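Local coordinates for alginate biosynthesis protein AlgX (Pseudomonas aeruginosa, PDB 4KNC) that takes part in O-acetylation of the exopolysaccharide alginate and protects the polymer from degradation as it crosses the periplasm, at residues G90-E95 and F135-E140. Residues are numbered along the deposited sequence; the frame is centred on the assembly and turned at random.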
ATOM      1  N   GLY A  90      -5.660  10.682  16.044  1.00 28.22           N
ATOM      2  CA  GLY A  90      -6.617  11.579  16.666  1.00 26.29           C
ATOM      3  C   GLY A  90      -7.941  10.873  16.959  1.00 41.76           C
ATOM      4  O   GLY A  90      -8.509  11.048  18.043  1.00 42.27           O
ATOM      5  N   LEU A  91      -8.429  10.068  16.010  1.00 30.50           N
ATOM      6  CA  LEU A  91      -9.691   9.358  16.215  1.00 28.30           C
ATOM      7  C   LEU A  91      -9.571   8.327  17.319  1.00 36.78           C
ATOM      8  O   LEU A  91     -10.500   8.137  18.095  1.00 36.74           O
ATOM      9  CB  LEU A  91     -10.178   8.682  14.932  1.00 26.14           C
ATOM     10  CG  LEU A  91     -10.737   9.633  13.874  1.00 31.00           C
ATOM     11  CD1 LEU A  91     -10.780   8.939  12.519  1.00 27.44           C
ATOM     12  CD2 LEU A  91     -12.120  10.146  14.267  1.00 35.04           C
ATOM     13  N   VAL A  92      -8.434   7.652  17.408  1.00 32.09           N
ATOM     14  CA  VAL A  92      -8.345   6.574  18.391  1.00 37.48           C
ATOM     15  C   VAL A  92      -7.904   7.086  19.758  1.00 43.99           C
ATOM     16  O   VAL A  92      -8.493   6.753  20.800  1.00 34.46           O
ATOM     17  CB  VAL A  92      -7.401   5.454  17.924  1.00 34.75           C
ATOM     18  CG1 VAL A  92      -7.243   4.419  19.013  1.00 30.10           C
ATOM     19  CG2 VAL A  92      -7.934   4.795  16.651  1.00 34.97           C
ATOM     20  N   ASN A  93      -6.862   7.906  19.753  1.00 31.39           N
ATOM     21  CA  ASN A  93      -6.270   8.382  20.991  1.00 31.63           C
ATOM     22  C   ASN A  93      -6.594   9.844  21.286  1.00 36.27           C
ATOM     23  O   ASN A  93      -5.796  10.549  21.910  1.00 36.60           O
ATOM     24  CB  ASN A  93      -4.764   8.140  20.986  1.00 35.88           C
ATOM     25  CG  ASN A  93      -4.412   6.675  21.203  1.00 41.20           C
ATOM     26  OD1 ASN A  93      -3.819   6.025  20.329  1.00 31.87           O
ATOM     27  ND2 ASN A  93      -4.768   6.149  22.381  1.00 29.84           N
ATOM     28  N   ARG A  94      -7.762  10.286  20.816  1.00 34.42           N
ATOM     29  CA  ARG A  94      -8.342  11.566  21.228  1.00 35.87           C
ATOM     30  C   ARG A  94      -8.046  11.952  22.689  1.00 41.09           C
ATOM     31  O   ARG A  94      -7.596  13.063  22.956  1.00 45.17           O
ATOM     32  CB  ARG A  94      -9.858  11.551  21.015  1.00 39.60           C
ATOM     33  CG  ARG A  94     -10.535  12.879  21.328  1.00 38.64           C
ATOM     34  CD  ARG A  94     -12.048  12.749  21.365  1.00 50.45           C
ATOM     35  NE  ARG A  94     -12.689  14.059  21.334  1.00 54.84           N
ATOM     36  CZ  ARG A  94     -13.995  14.253  21.480  1.00 52.70           C
ATOM     37  NH1 ARG A  94     -14.796  13.217  21.672  1.00 44.60           N
ATOM     38  NH2 ARG A  94     -14.495  15.479  21.434  1.00 50.38           N
ATOM     39  N   GLU A  95      -8.284  11.035  23.624  1.00 42.23           N
ATOM     40  CA  GLU A  95      -8.202  11.370  25.054  1.00 42.03           C
ATOM     41  C   GLU A  95      -6.806  11.745  25.554  1.00 46.76           C
ATOM     42  O   GLU A  95      -6.668  12.275  26.655  1.00 53.11           O
ATOM     43  CB  GLU A  95      -8.805  10.263  25.936  1.00 33.60           C
ATOM     44  CG  GLU A  95     -10.327  10.056  25.743  1.00 37.59           C
ATOM     45  CD  GLU A  95     -11.140  11.356  25.812  1.00 50.73           C
ATOM     46  OE1 GLU A  95     -10.852  12.211  26.669  1.00 56.38           O
ATOM     47  OE2 GLU A  95     -12.082  11.531  25.009  1.00 50.28           O
ATOM     48  N   PHE A 135     -12.542   3.832  18.511  1.00 31.53           N
ATOM     49  CA  PHE A 135     -12.289   5.273  18.581  1.00 29.77           C
ATOM     50  C   PHE A 135     -12.449   5.812  19.997  1.00 34.70           C
ATOM     51  O   PHE A 135     -13.178   5.241  20.815  1.00 37.65           O
ATOM     52  CB  PHE A 135     -13.240   6.051  17.674  1.00 38.50           C
ATOM     53  CG  PHE A 135     -13.008   5.841  16.205  1.00 33.80           C
ATOM     54  CD1 PHE A 135     -12.052   4.946  15.748  1.00 35.31           C
ATOM     55  CD2 PHE A 135     -13.765   6.540  15.277  1.00 29.24           C
ATOM     56  CE1 PHE A 135     -11.855   4.752  14.389  1.00 41.10           C
ATOM     57  CE2 PHE A 135     -13.573   6.357  13.926  1.00 32.65           C
ATOM     58  CZ  PHE A 135     -12.619   5.464  13.475  1.00 32.73           C
ATOM     59  N   ASP A 136     -11.780   6.926  20.267  1.00 40.10           N
ATOM     60  CA  ASP A 136     -11.850   7.588  21.562  1.00 42.15           C
ATOM     61  C   ASP A 136     -11.619   6.589  22.692  1.00 41.55           C
ATOM     62  O   ASP A 136     -12.320   6.602  23.694  1.00 48.21           O
ATOM     63  CB  ASP A 136     -13.219   8.262  21.732  1.00 40.61           C
ATOM     64  CG  ASP A 136     -13.155   9.460  22.647  1.00 49.72           C
ATOM     65  OD1 ASP A 136     -12.080   9.664  23.244  1.00 48.16           O
ATOM     66  OD2 ASP A 136     -14.156  10.199  22.759  1.00 53.01           O
ATOM     67  N   GLU A 137     -10.651   5.703  22.507  1.00 35.61           N
ATOM     68  CA  GLU A 137     -10.481   4.560  23.395  1.00 37.25           C
ATOM     69  C   GLU A 137     -10.070   4.987  24.796  1.00 44.34           C
ATOM     70  O   GLU A 137      -9.468   6.050  24.987  1.00 43.42           O
ATOM     71  CB  GLU A 137      -9.398   3.629  22.843  1.00 34.20           C
ATOM     72  CG  GLU A 137      -7.981   4.193  23.065  1.00 34.09           C
ATOM     73  CD  GLU A 137      -6.874   3.238  22.647  1.00 39.81           C
ATOM     74  OE1 GLU A 137      -7.155   2.212  21.978  1.00 33.41           O
ATOM     75  OE2 GLU A 137      -5.713   3.522  22.994  1.00 35.83           O
ATOM     76  N   LYS A 138     -10.392   4.143  25.772  1.00 45.86           N
ATOM     77  CA  LYS A 138      -9.723   4.183  27.071  1.00 53.12           C
ATOM     78  C   LYS A 138      -9.178   2.794  27.378  1.00 56.86           C
ATOM     79  O   LYS A 138      -9.920   1.882  27.748  1.00 65.37           O
ATOM     80  CB  LYS A 138     -10.661   4.671  28.173  1.00 68.54           C
ATOM     81  CG  LYS A 138     -11.053   6.135  28.020  1.00 87.49           C
ATOM     82  N   GLU A 139      -7.876   2.638  27.183  1.00 53.04           N
ATOM     83  CA  GLU A 139      -7.214   1.348  27.276  1.00 48.88           C
ATOM     84  C   GLU A 139      -5.938   1.547  28.047  1.00 50.08           C
ATOM     85  O   GLU A 139      -5.350   2.617  27.985  1.00 51.87           O
ATOM     86  CB  GLU A 139      -6.838   0.854  25.881  1.00 43.33           C
ATOM     87  CG  GLU A 139      -8.028   0.507  25.010  1.00 42.45           C
ATOM     88  CD  GLU A 139      -8.703  -0.783  25.437  1.00 50.14           C
ATOM     89  OE1 GLU A 139      -8.055  -1.602  26.123  1.00 44.55           O
ATOM     90  OE2 GLU A 139      -9.881  -0.974  25.073  1.00 51.92           O
ATOM     91  N   GLU A 140      -5.486   0.517  28.748  1.00 49.06           N
ATOM     92  CA  GLU A 140      -4.218   0.612  29.457  1.00 52.43           C
ATOM     93  C   GLU A 140      -3.042   0.563  28.493  1.00 40.47           C
ATOM     94  O   GLU A 140      -2.066   1.285  28.658  1.00 52.61           O
ATOM     95  CB  GLU A 140      -4.107  -0.494  30.490  1.00 56.82           C
ATOM     96  CG  GLU A 140      -5.012  -0.253  31.664  1.00 80.94           C
ATOM     97  CD  GLU A 140      -4.560   0.916  32.522  1.00 94.35           C
ATOM     98  OE1 GLU A 140      -3.334   1.069  32.726  1.00 94.09           O
ATOM     99  OE2 GLU A 140      -5.432   1.682  32.994  1.00101.79           O
TER
HETATM  100  O   HOH W   1      -8.629   8.136  23.377  1.00 35.56           O
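In the SGNH hydrolase-like domain, the loop leading to helix 153-169 packs against helix 89-93 and the residues that follow it, with F135, D136 and E137 lying against L91, V92 and N93. L91 and V92 offer their carbonyls to the loop: D136 N gives its hydrogen to L91 O (2.8 Å, 168°) and E137 N to V92 O (2.9 Å). A water bridges V92 O, E95 N and E137 O. F135 lies alongside L91, whose CB sits 4.0 Å above the ring centre in a CH-pi contact. On the polar flank R94 is extended and its NH1 comes to D136 OD2 from above the carboxylate plane (3.3 Å), a hydrogen-bonded salt bridge. E95, bent at chi2 (-50°), sets OE2 only 2.6 Å from D136 OD1 with the two carboxylates nearly coplanar; K102 pairs with E95 OE1. N93 ND2 reaches E137 OE2 (2.9 Å) at a bent 134°, the amide and carboxylate planes almost perpendicular, while R158 pairs with E137 OE1. The side chain of N93 is about 10 Å from that of D148, an inferred active-site residue. So short an oxygen pair suggests that one of the two acids, E95 or D136, is protonated, with R94 and K102 probably offsetting the remaining charge.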